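PDB 2EB0: manganese-dependent inorganic pyrophosphatase from Methanocaldococcus jannaschii, which catalyses the manganese-dependent hydrolysis of inorganic pyrophosphate to two molecules of phosphate. Local coordinates for residues B[193-198]-B[231-236]; B[213-218]-B[296-301]; B[262-267]-B[282-287]. One frame throughout, in Å; residues are numbered along the deposited sequence.

In the fold
All three contacts belong to the DHHA2 part of the chain and are arranged about its mixed sheet, but they differ in depth and chemistry. Interaction 2 is the core one: between residues 213-218 and 296-301, on one face of the sheet, only aliphatic side chains meet. Interaction 1 lies on the opposite face, partly open to solvent, where helices 195-201 and 230-243 meet through apolar groups with acidic side chains at the solvent-facing margin. Interaction 3 is the sheet's own edge, held by backbone hydrogen bonds. Interactions 1 and 3 touch directly, Tyr234 OH probably bonding to Val265 O at 2.9 Å. Interaction 1 also reaches interaction 2, through Ile198.

Interaction 1 (B[193-198]-B[231-236]); sequences LKPEEI and EDIYKL
The backbone N of Lys194, just ahead of the Pro195 ring that packs on Ile233 and Leu236, donates to Glu197 OE1 at 2.9 Å. Lys194 is the N-cap of helix 195-201, and the carboxylate three residues on accepts its N-H; OE1 is met on its anti side, with the donor 15° out of the carboxylate plane. Lys194 O takes up the first helical bonds, from Ile198 N and, weakly, from Glu197 N.

No hydrogen bond crosses between the two segments; the contact is van der Waals, mostly between apolar side chains. Pro195 is central to it. Its CB lies 3.8 Å from Leu236 CD1 and 4.0 Å from Ile233 CG1, while its CG runs alongside the CB of Asp232. Leu236 CG stands anti to its carbonyl carbon (chi1 -70°), which brings CD1 to the opening turn of the other helix, 3.6 Å from Glu196 N. The Glu196 chain bends at chi2 and crosses Leu236 at about a right angle, its OE1 3.9 Å from Leu236 CD1; OE2 has a weak bond from Asn200. Deeper in, Ile198 CG2 meets Ile233 CD1 at 4.1 Å.

Ile233 and Leu236 also touch Ile199. Beneath the pair is the sheet: Ile198 rests on Val218 of strand 211-220, and Ile233 on Leu264 of strand 260-267.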
ATOM      1  N   LEU B 193      31.072   9.096  16.760  1.00 23.44           N
ATOM      2  CA  LEU B 193      31.573   9.409  15.426  1.00 23.68           C
ATOM      3  C   LEU B 193      31.591  10.907  15.132  1.00 25.22           C
ATOM      4  O   LEU B 193      30.986  11.703  15.847  1.00 26.49           O
ATOM      5  CB  LEU B 193      30.728   8.680  14.378  1.00 27.83           C
ATOM      6  CG  LEU B 193      30.508   7.186  14.658  1.00 28.11           C
ATOM      7  CD1 LEU B 193      29.593   6.604  13.596  1.00 26.70           C
ATOM      8  CD2 LEU B 193      31.853   6.447  14.689  1.00 26.29           C
ATOM      9  N   LYS B 194      32.294  11.287  14.074  1.00 33.84           N
ATOM     10  CA  LYS B 194      32.387  12.686  13.686  1.00 36.61           C
ATOM     11  C   LYS B 194      31.039  13.202  13.161  1.00 36.55           C
ATOM     12  O   LYS B 194      30.266  12.454  12.552  1.00 34.04           O
ATOM     13  CB  LYS B 194      33.474  12.851  12.619  1.00 72.41           C
ATOM     14  CG  LYS B 194      34.881  12.595  13.142  1.00 76.63           C
ATOM     15  CD  LYS B 194      35.880  12.358  12.020  1.00 80.26           C
ATOM     16  CE  LYS B 194      35.610  11.037  11.310  1.00 82.82           C
ATOM     17  NZ  LYS B 194      36.670  10.698  10.319  1.00 83.72           N
ATOM     18  N   PRO B 195      30.741  14.492  13.401  1.00 33.40           N
ATOM     19  CA  PRO B 195      29.494  15.127  12.964  1.00 32.94           C
ATOM     20  C   PRO B 195      28.947  14.655  11.619  1.00 32.95           C
ATOM     21  O   PRO B 195      27.781  14.283  11.520  1.00 32.12           O
ATOM     22  CB  PRO B 195      29.854  16.601  12.976  1.00 27.46           C
ATOM     23  CG  PRO B 195      30.682  16.680  14.238  1.00 25.86           C
ATOM     24  CD  PRO B 195      31.592  15.458  14.123  1.00 27.12           C
ATOM     25  N   GLU B 196      29.785  14.665  10.590  1.00 31.46           N
ATOM     26  CA  GLU B 196      29.357  14.231   9.267  1.00 32.07           C
ATOM     27  C   GLU B 196      28.821  12.791   9.264  1.00 32.87           C
ATOM     28  O   GLU B 196      27.796  12.507   8.638  1.00 31.87           O
ATOM     29  CB  GLU B 196      30.517  14.347   8.277  1.00 39.26           C
ATOM     30  CG  GLU B 196      30.127  14.027   6.843  1.00 42.40           C
ATOM     31  CD  GLU B 196      29.111  15.007   6.283  1.00 44.62           C
ATOM     32  OE1 GLU B 196      29.440  16.209   6.158  1.00 45.07           O
ATOM     33  OE2 GLU B 196      27.980  14.580   5.968  1.00 47.01           O
ATOM     34  N   GLU B 197      29.513  11.888   9.957  1.00 27.40           N
ATOM     35  CA  GLU B 197      29.100  10.483  10.024  1.00 27.94           C
ATOM     36  C   GLU B 197      27.766  10.306  10.754  1.00 26.00           C
ATOM     37  O   GLU B 197      26.921   9.496  10.361  1.00 24.39           O
ATOM     38  CB  GLU B 197      30.181   9.657  10.721  1.00 44.61           C
ATOM     39  CG  GLU B 197      31.525   9.668  10.007  1.00 48.36           C
ATOM     40  CD  GLU B 197      32.626   9.027  10.836  1.00 52.31           C
ATOM     41  OE1 GLU B 197      32.997   9.594  11.888  1.00 54.01           O
ATOM     42  OE2 GLU B 197      33.115   7.952  10.439  1.00 54.64           O
ATOM     43  N   ILE B 198      27.585  11.071  11.821  1.00 29.51           N
ATOM     44  CA  ILE B 198      26.359  11.024  12.607  1.00 28.33           C
ATOM     45  C   ILE B 198      25.168  11.475  11.770  1.00 27.66           C
ATOM     46  O   ILE B 198      24.068  10.941  11.890  1.00 26.83           O
ATOM     47  CB  ILE B 198      26.478  11.935  13.839  1.00 26.08           C
ATOM     48  CG1 ILE B 198      27.542  11.371  14.785  1.00 25.78           C
ATOM     49  CG2 ILE B 198      25.135  12.057  14.531  1.00 28.21           C
ATOM     50  CD1 ILE B 198      27.851  12.256  15.941  1.00 25.71           C
ATOM     51  N   GLU B 231      26.435  21.818  17.753  1.00 35.21           N
ATOM     52  CA  GLU B 231      26.784  23.014  16.996  1.00 35.47           C
ATOM     53  C   GLU B 231      27.321  22.655  15.615  1.00 34.19           C
ATOM     54  O   GLU B 231      26.783  23.086  14.592  1.00 33.64           O
ATOM     55  CB  GLU B 231      27.830  23.816  17.771  1.00 76.22           C
ATOM     56  CG  GLU B 231      28.329  25.068  17.080  1.00 80.48           C
ATOM     57  CD  GLU B 231      29.385  25.791  17.901  1.00 83.95           C
ATOM     58  OE1 GLU B 231      29.907  26.823  17.429  1.00 84.06           O
ATOM     59  OE2 GLU B 231      29.693  25.326  19.019  1.00 85.87           O
ATOM     60  N   ASP B 232      28.380  21.854  15.587  1.00 31.72           N
ATOM     61  CA  ASP B 232      28.976  21.449  14.323  1.00 30.85           C
ATOM     62  C   ASP B 232      27.965  20.720  13.452  1.00 29.82           C
ATOM     63  O   ASP B 232      27.937  20.921  12.233  1.00 29.71           O
ATOM     64  CB  ASP B 232      30.192  20.550  14.563  1.00 60.21           C
ATOM     65  CG  ASP B 232      31.315  21.271  15.280  1.00 63.46           C
ATOM     66  OD1 ASP B 232      31.672  22.390  14.851  1.00 64.39           O
ATOM     67  OD2 ASP B 232      31.843  20.714  16.267  1.00 65.01           O
ATOM     68  N   ILE B 233      27.142  19.874  14.075  1.00 26.07           N
ATOM     69  CA  ILE B 233      26.120  19.124  13.342  1.00 24.66           C
ATOM     70  C   ILE B 233      25.135  20.085  12.677  1.00 24.98           C
ATOM     71  O   ILE B 233      24.769  19.904  11.510  1.00 25.08           O
ATOM     72  CB  ILE B 233      25.339  18.153  14.275  1.00 27.87           C
ATOM     73  CG1 ILE B 233      26.247  16.991  14.699  1.00 26.32           C
ATOM     74  CG2 ILE B 233      24.112  17.607  13.558  1.00 27.13           C
ATOM     75  CD1 ILE B 233      25.601  16.009  15.645  1.00 24.17           C
ATOM     76  N   TYR B 234      24.726  21.116  13.412  1.00 27.85           N
ATOM     77  CA  TYR B 234      23.786  22.094  12.871  1.00 28.01           C
ATOM     78  C   TYR B 234      24.360  22.820  11.654  1.00 28.27           C
ATOM     79  O   TYR B 234      23.680  22.982  10.634  1.00 29.69           O
ATOM     80  CB  TYR B 234      23.397  23.129  13.930  1.00 30.21           C
ATOM     81  CG  TYR B 234      22.181  23.931  13.519  1.00 32.08           C
ATOM     82  CD1 TYR B 234      20.904  23.365  13.571  1.00 31.20           C
ATOM     83  CD2 TYR B 234      22.308  25.230  13.019  1.00 32.22           C
ATOM     84  CE1 TYR B 234      19.787  24.067  13.133  1.00 32.22           C
ATOM     85  CE2 TYR B 234      21.194  25.942  12.576  1.00 31.41           C
ATOM     86  CZ  TYR B 234      19.938  25.353  12.636  1.00 32.11           C
ATOM     87  OH  TYR B 234      18.832  26.038  12.192  1.00 32.39           O
ATOM     88  N   LYS B 235      25.607  23.266  11.766  1.00 29.85           N
ATOM     89  CA  LYS B 235      26.256  23.963  10.662  1.00 30.09           C
ATOM     90  C   LYS B 235      26.211  23.079   9.418  1.00 30.29           C
ATOM     91  O   LYS B 235      25.795  23.525   8.340  1.00 29.20           O
ATOM     92  CB  LYS B 235      27.710  24.295  11.012  1.00 58.04           C
ATOM     93  CG  LYS B 235      28.426  25.093   9.929  1.00 63.06           C
ATOM     94  CD  LYS B 235      29.898  25.324  10.249  1.00 66.90           C
ATOM     95  CE  LYS B 235      30.092  26.215  11.465  1.00 68.81           C
ATOM     96  NZ  LYS B 235      31.541  26.431  11.747  1.00 69.97           N
ATOM     97  N   LEU B 236      26.624  21.819   9.572  1.00 25.45           N
ATOM     98  CA  LEU B 236      26.611  20.897   8.446  1.00 23.63           C
ATOM     99  C   LEU B 236      25.198  20.735   7.882  1.00 23.04           C
ATOM    100  O   LEU B 236      25.011  20.654   6.663  1.00 23.24           O
ATOM    101  CB  LEU B 236      27.193  19.537   8.854  1.00 22.89           C
ATOM    102  CG  LEU B 236      28.709  19.494   9.124  1.00 24.78           C
ATOM    103  CD1 LEU B 236      29.123  18.101   9.577  1.00 26.16           C
ATOM    104  CD2 LEU B 236      29.472  19.867   7.873  1.00 24.80           C
TER

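Interaction 2 (B[213-218]-B[296-301]); sequences VGIGQV and QVVPPL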
ATOM      1  N   VAL B 213      11.963  17.186   2.076  1.00 27.60           N
ATOM      2  CA  VAL B 213      12.225  17.240   3.508  1.00 23.54           C
ATOM      3  C   VAL B 213      13.128  16.094   3.915  1.00 24.17           C
ATOM      4  O   VAL B 213      13.041  14.986   3.377  1.00 25.97           O
ATOM      5  CB  VAL B 213      10.925  17.181   4.345  1.00 22.57           C
ATOM      6  CG1 VAL B 213      11.255  17.272   5.838  1.00 21.40           C
ATOM      7  CG2 VAL B 213      10.005  18.330   3.953  1.00 20.02           C
ATOM      8  N   GLY B 214      14.018  16.380   4.857  1.00 20.01           N
ATOM      9  CA  GLY B 214      14.930  15.370   5.343  1.00 18.76           C
ATOM     10  C   GLY B 214      14.771  15.239   6.842  1.00 19.36           C
ATOM     11  O   GLY B 214      14.584  16.234   7.550  1.00 18.24           O
ATOM     12  N   ILE B 215      14.824  14.005   7.333  1.00 19.71           N
ATOM     13  CA  ILE B 215      14.694  13.764   8.764  1.00 18.73           C
ATOM     14  C   ILE B 215      15.755  12.764   9.176  1.00 17.39           C
ATOM     15  O   ILE B 215      15.670  11.582   8.846  1.00 16.63           O
ATOM     16  CB  ILE B 215      13.297  13.214   9.124  1.00 22.72           C
ATOM     17  CG1 ILE B 215      12.216  14.115   8.533  1.00 24.49           C
ATOM     18  CG2 ILE B 215      13.137  13.158  10.641  1.00 21.09           C
ATOM     19  CD1 ILE B 215      10.796  13.602   8.747  1.00 23.68           C
ATOM     20  N   GLY B 216      16.768  13.257   9.877  1.00 21.82           N
ATOM     21  CA  GLY B 216      17.849  12.403  10.333  1.00 22.33           C
ATOM     22  C   GLY B 216      17.631  12.080  11.793  1.00 21.39           C
ATOM     23  O   GLY B 216      16.789  12.699  12.443  1.00 22.03           O
ATOM     24  N   GLN B 217      18.399  11.134  12.319  1.00 18.12           N
ATOM     25  CA  GLN B 217      18.232  10.746  13.704  1.00 16.33           C
ATOM     26  C   GLN B 217      19.406   9.973  14.277  1.00 14.81           C
ATOM     27  O   GLN B 217      20.104   9.257  13.567  1.00 16.43           O
ATOM     28  CB  GLN B 217      16.959   9.899  13.840  1.00 19.62           C
ATOM     29  CG  GLN B 217      16.750   9.283  15.215  1.00 17.23           C
ATOM     30  CD  GLN B 217      15.412   8.583  15.339  1.00 20.87           C
ATOM     31  OE1 GLN B 217      14.986   7.867  14.430  1.00 21.96           O
ATOM     32  NE2 GLN B 217      14.747   8.772  16.474  1.00 19.70           N
ATOM     33  N   VAL B 218      19.622  10.134  15.573  0.50  3.28           N
ATOM     34  CA  VAL B 218      20.671   9.405  16.254  0.50  2.77           C
ATOM     35  C   VAL B 218      20.049   9.004  17.589  0.50  4.55           C
ATOM     36  O   VAL B 218      19.324   9.782  18.195  0.50  4.18           O
ATOM     37  CB  VAL B 218      21.939  10.268  16.461  0.50  4.03           C
ATOM     38  CG1 VAL B 218      21.626  11.475  17.314  0.50  1.85           C
ATOM     39  CG2 VAL B 218      23.034   9.423  17.098  0.50  1.85           C
ATOM     40  N   GLN B 296       5.717   9.444  14.998  1.00 20.37           N
ATOM     41  CA  GLN B 296       5.545  10.686  15.725  1.00 19.63           C
ATOM     42  C   GLN B 296       6.043  11.946  15.017  1.00 21.10           C
ATOM     43  O   GLN B 296       5.610  13.054  15.348  1.00 18.79           O
ATOM     44  CB  GLN B 296       6.225  10.549  17.086  1.00 19.31           C
ATOM     45  CG  GLN B 296       5.621   9.434  17.928  1.00 21.84           C
ATOM     46  CD  GLN B 296       6.379   9.186  19.222  1.00 19.67           C
ATOM     47  OE1 GLN B 296       7.454   8.588  19.216  1.00 21.30           O
ATOM     48  NE2 GLN B 296       5.823   9.653  20.337  1.00 17.57           N
ATOM     49  N   VAL B 297       6.933  11.789  14.040  1.00 24.44           N
ATOM     50  CA  VAL B 297       7.473  12.951  13.341  1.00 24.87           C
ATOM     51  C   VAL B 297       6.955  13.141  11.914  1.00 25.68           C
ATOM     52  O   VAL B 297       6.572  14.246  11.526  1.00 26.99           O
ATOM     53  CB  VAL B 297       9.017  12.897  13.307  1.00 18.77           C
ATOM     54  CG1 VAL B 297       9.563  14.110  12.567  1.00 18.11           C
ATOM     55  CG2 VAL B 297       9.564  12.840  14.726  1.00 14.89           C
ATOM     56  N   VAL B 298       6.940  12.074  11.129  1.00 24.98           N
ATOM     57  CA  VAL B 298       6.479  12.173   9.753  1.00 26.25           C
ATOM     58  C   VAL B 298       4.987  12.514   9.608  1.00 27.84           C
ATOM     59  O   VAL B 298       4.621  13.433   8.870  1.00 29.85           O
ATOM     60  CB  VAL B 298       6.797  10.865   8.981  1.00 23.53           C
ATOM     61  CG1 VAL B 298       6.260  10.935   7.559  1.00 23.52           C
ATOM     62  CG2 VAL B 298       8.306  10.638   8.956  1.00 22.23           C
ATOM     63  N   PRO B 299       4.109  11.806  10.335  1.00 20.24           N
ATOM     64  CA  PRO B 299       2.672  12.075  10.232  1.00 20.84           C
ATOM     65  C   PRO B 299       2.223  13.526  10.393  1.00 21.04           C
ATOM     66  O   PRO B 299       1.533  14.059   9.524  1.00 21.51           O
ATOM     67  CB  PRO B 299       2.070  11.150  11.292  1.00 29.58           C
ATOM     68  CG  PRO B 299       3.033  10.002  11.306  1.00 29.44           C
ATOM     69  CD  PRO B 299       4.366  10.709  11.280  1.00 29.30           C
ATOM     70  N   PRO B 300       2.595  14.184  11.508  1.00 25.52           N
ATOM     71  CA  PRO B 300       2.187  15.578  11.714  1.00 25.80           C
ATOM     72  C   PRO B 300       2.870  16.542  10.755  1.00 26.60           C
ATOM     73  O   PRO B 300       2.296  17.560  10.370  1.00 26.49           O
ATOM     74  CB  PRO B 300       2.580  15.838  13.164  1.00 31.06           C
ATOM     75  CG  PRO B 300       3.819  15.028  13.301  1.00 31.79           C
ATOM     76  CD  PRO B 300       3.437  13.722  12.624  1.00 29.09           C
ATOM     77  N   LEU B 301       4.093  16.203  10.367  1.00 29.31           N
ATOM     78  CA  LEU B 301       4.865  17.034   9.462  1.00 29.54           C
ATOM     79  C   LEU B 301       4.332  16.946   8.024  1.00 30.35           C
ATOM     80  O   LEU B 301       4.121  17.976   7.375  1.00 29.09           O
ATOM     81  CB  LEU B 301       6.335  16.626   9.523  1.00 22.68           C
ATOM     82  CG  LEU B 301       7.378  17.672   9.138  1.00 26.00           C
ATOM     83  CD1 LEU B 301       7.248  18.913  10.040  1.00 25.09           C
ATOM     84  CD2 LEU B 301       8.775  17.046   9.290  1.00 25.60           C
TER
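No flat side chain takes part where Ile215 meets Val297, Val298 and Leu301; the flat groups stand around this aliphatic cluster. The side chain of Phe206 touches Ile215 and Val298, that of Phe208 touches Val213 and Val298, and the Gln217 amide, farther along the strand, gives its NE2 to Thr254 OG1 and Met291 O. The arrangement is helix-on-sheet packing in the DHHA2 domain: helix 293-306 lies against strand 211-220 of the five-stranded mixed sheet. The axes of residues 213-218 and 296-301 run nearly antiparallel (162°), 10.7 Å apart at their closest.

Ile215 carries most of the contact. Its CG1 is anti to the carbonyl carbon and begins an extended chain (chi2 176°) that carries CD1 in among three helix residues. That methyl lies 3.9 Å from Val298 CG2, whose side chain it crosses obliquely, and 4.0 Å from Val297 CG1, which slides past in the opposite direction. The shorter branch, CG2, also touches Val297 CG1, at 4.2 Å. Leu301 comes the other way, tip to tip with Ile215, its CD2 4.0 Å from Ile215 CD1.

The helix starts within the Ser-Arg-Lys-Lys-Gln sequence, ending at Gln296, that marks family II pyrophosphatases. Val298 lies near the catalytic centre without joining it, its side chain about 11 Å from that of the manganese ligand His88, and it also packs on Thr96 of the second subunit. Pro299 and Pro300 lack amide hydrogens, and the helix is kinked there. At the far end of the contact, Leu301 CD2 makes a second, looser touch, 4.3 Å from Val213 CG1.

Interaction 3 (B[262-267]-B[282-287]); sequences EALVVG and GNSVFL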
ATOM      1  N   GLU B 262      15.516  15.576  20.899  1.00 29.99           N
ATOM      2  CA  GLU B 262      15.784  16.996  20.753  1.00 32.38           C
ATOM      3  C   GLU B 262      15.764  17.182  19.247  1.00 31.26           C
ATOM      4  O   GLU B 262      16.579  16.599  18.537  1.00 31.88           O
ATOM      5  CB  GLU B 262      17.165  17.377  21.286  1.00 37.60           C
ATOM      6  CG  GLU B 262      17.388  18.880  21.313  1.00 44.69           C
ATOM      7  CD  GLU B 262      18.830  19.272  21.589  1.00 48.41           C
ATOM      8  OE1 GLU B 262      19.477  18.643  22.454  1.00 48.74           O
ATOM      9  OE2 GLU B 262      19.313  20.228  20.946  1.00 52.09           O
ATOM     10  N   ALA B 263      14.825  17.974  18.752  1.00 20.45           N
ATOM     11  CA  ALA B 263      14.746  18.192  17.321  1.00 20.66           C
ATOM     12  C   ALA B 263      15.503  19.433  16.882  1.00 19.23           C
ATOM     13  O   ALA B 263      15.293  20.514  17.421  1.00 17.31           O
ATOM     14  CB  ALA B 263      13.292  18.302  16.896  1.00 28.55           C
ATOM     15  N   LEU B 264      16.397  19.265  15.913  1.00 24.15           N
ATOM     16  CA  LEU B 264      17.148  20.386  15.354  1.00 24.48           C
ATOM     17  C   LEU B 264      16.345  20.774  14.119  1.00 24.98           C
ATOM     18  O   LEU B 264      16.037  19.919  13.285  1.00 23.14           O
ATOM     19  CB  LEU B 264      18.553  19.962  14.938  1.00 19.28           C
ATOM     20  CG  LEU B 264      19.490  19.373  15.996  1.00 22.27           C
ATOM     21  CD1 LEU B 264      20.876  19.202  15.383  1.00 20.07           C
ATOM     22  CD2 LEU B 264      19.568  20.286  17.206  1.00 24.29           C
ATOM     23  N   VAL B 265      16.005  22.055  13.998  1.00 25.36           N
ATOM     24  CA  VAL B 265      15.196  22.503  12.874  1.00 26.86           C
ATOM     25  C   VAL B 265      15.917  23.452  11.924  1.00 27.22           C
ATOM     26  O   VAL B 265      16.384  24.517  12.323  1.00 28.53           O
ATOM     27  CB  VAL B 265      13.898  23.159  13.384  1.00 23.75           C
ATOM     28  CG1 VAL B 265      12.982  23.493  12.214  1.00 25.82           C
ATOM     29  CG2 VAL B 265      13.196  22.217  14.349  1.00 24.54           C
ATOM     30  N   VAL B 266      15.990  23.052  10.659  1.00 26.34           N
ATOM     31  CA  VAL B 266      16.663  23.836   9.634  1.00 25.75           C
ATOM     32  C   VAL B 266      15.767  24.075   8.417  1.00 26.17           C
ATOM     33  O   VAL B 266      15.214  23.127   7.841  1.00 22.43           O
ATOM     34  CB  VAL B 266      17.942  23.121   9.155  1.00 33.60           C
ATOM     35  CG1 VAL B 266      18.826  24.095   8.393  1.00 34.34           C
ATOM     36  CG2 VAL B 266      18.681  22.527  10.342  1.00 36.72           C
ATOM     37  N   GLY B 267      15.634  25.340   8.021  1.00 23.72           N
ATOM     38  CA  GLY B 267      14.809  25.674   6.871  1.00 24.33           C
ATOM     39  C   GLY B 267      13.432  26.201   7.243  1.00 27.14           C
ATOM     40  O   GLY B 267      13.303  27.216   7.925  1.00 26.05           O
ATOM     41  N   GLY B 282      15.323  29.216  19.543  1.00 44.51           N
ATOM     42  CA  GLY B 282      16.666  28.934  19.074  1.00 40.68           C
ATOM     43  C   GLY B 282      16.534  28.167  17.773  1.00 37.61           C
ATOM     44  O   GLY B 282      15.750  28.557  16.908  1.00 37.94           O
ATOM     45  N   ASN B 283      17.280  27.079  17.618  1.00 30.48           N
ATOM     46  CA  ASN B 283      17.182  26.289  16.393  1.00 29.42           C
ATOM     47  C   ASN B 283      16.734  24.850  16.680  1.00 27.21           C
ATOM     48  O   ASN B 283      16.742  23.998  15.791  1.00 25.33           O
ATOM     49  CB  ASN B 283      18.519  26.293  15.654  1.00 48.28           C
ATOM     50  CG  ASN B 283      19.684  25.955  16.557  1.00 52.33           C
ATOM     51  OD1 ASN B 283      20.840  25.999  16.138  1.00 54.37           O
ATOM     52  ND2 ASN B 283      19.388  25.617  17.805  1.00 54.73           N
ATOM     53  N   SER B 284      16.335  24.588  17.923  1.00 33.48           N
ATOM     54  CA  SER B 284      15.885  23.256  18.309  1.00 33.94           C
ATOM     55  C   SER B 284      14.841  23.278  19.427  1.00 32.41           C
ATOM     56  O   SER B 284      14.567  24.317  20.026  1.00 32.87           O
ATOM     57  CB  SER B 284      17.081  22.401  18.747  1.00 32.86           C
ATOM     58  OG  SER B 284      17.660  22.896  19.943  1.00 31.90           O
ATOM     59  N   VAL B 285      14.260  22.113  19.693  1.00 30.38           N
ATOM     60  CA  VAL B 285      13.255  21.956  20.739  1.00 28.28           C
ATOM     61  C   VAL B 285      13.237  20.492  21.161  1.00 27.87           C
ATOM     62  O   VAL B 285      13.424  19.597  20.333  1.00 26.55           O
ATOM     63  CB  VAL B 285      11.828  22.328  20.246  1.00 34.99           C
ATOM     64  CG1 VAL B 285      11.708  23.819  20.045  1.00 38.37           C
ATOM     65  CG2 VAL B 285      11.521  21.606  18.949  1.00 34.48           C
ATOM     66  N   PHE B 286      13.011  20.244  22.445  1.00 27.97           N
ATOM     67  CA  PHE B 286      12.954  18.874  22.926  1.00 27.93           C
ATOM     68  C   PHE B 286      11.522  18.376  22.818  1.00 27.55           C
ATOM     69  O   PHE B 286      10.609  18.992  23.362  1.00 27.70           O
ATOM     70  CB  PHE B 286      13.395  18.777  24.381  1.00 24.16           C
ATOM     71  CG  PHE B 286      13.514  17.366  24.871  1.00 27.22           C
ATOM     72  CD1 PHE B 286      14.531  16.537  24.396  1.00 26.71           C
ATOM     73  CD2 PHE B 286      12.607  16.854  25.790  1.00 25.68           C
ATOM     74  CE1 PHE B 286      14.640  15.217  24.832  1.00 27.22           C
ATOM     75  CE2 PHE B 286      12.708  15.534  26.233  1.00 28.32           C
ATOM     76  CZ  PHE B 286      13.728  14.714  25.751  1.00 28.30           C
ATOM     77  N   LEU B 287      11.326  17.269  22.111  1.00 20.02           N
ATOM     78  CA  LEU B 287       9.993  16.708  21.963  1.00 21.51           C
ATOM     79  C   LEU B 287       9.826  15.542  22.934  1.00 21.85           C
ATOM     80  O   LEU B 287      10.436  14.474  22.770  1.00 21.52           O
ATOM     81  CB  LEU B 287       9.771  16.250  20.520  1.00 24.35           C
ATOM     82  CG  LEU B 287       9.857  17.375  19.483  1.00 25.06           C
ATOM     83  CD1 LEU B 287       9.674  16.818  18.089  1.00 26.21           C
ATOM     84  CD2 LEU B 287       8.794  18.418  19.775  1.00 26.02           C
TER
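Ala263 and Val285 pair through two backbone hydrogen bonds, Ala263 N to Val285 O at 2.7 Å and Val285 N to Ala263 O at 3.0 Å, an antiparallel hydrogen-bonded pair. A third backbone bond, from Val265 N to Asn283 O at 2.7 Å, lies just beyond the start of strand 284-287. Glu262 with Phe286 and Leu264 with Ser284 are the non-hydrogen-bonded pairs on either side of the Ala263-Val285 pair.

The ladder sets strand 284-287 at the border of the mixed sheet of the DHHA2 domain, beside strand 260-267, whose other neighbour is strand 248-255; helix 269-275 lies between the two strands in the chain.

Polar side chains meet on the face of Glu262 and Ser284. Glu262 CG is anti to the backbone N (chi1 -172°) and the chain stays extended, bringing OE2 over to Ser284 OG for a weak bond of 3.3 Å, while OE1 holds a salt bridge to Lys230. A leucine in its place would probably leave the Lys230 ammonium without its carboxylate mate and Ser284 OG without this bond.

Carbon contacts occur on both faces. Beside the polar pair, Leu264 CD2 rests 3.6 Å from Ser284 CB, and Phe286 CD1 approaches Glu262 CB at 4.2 Å. On the reverse the contacts are apolar: Ala263 CB touches both Leu287 CD1, at 4.1 Å, and Val285 CG2, at 4.3 Å, and Phe272 of helix 269-275 touches Ala263, Val265 and Val285.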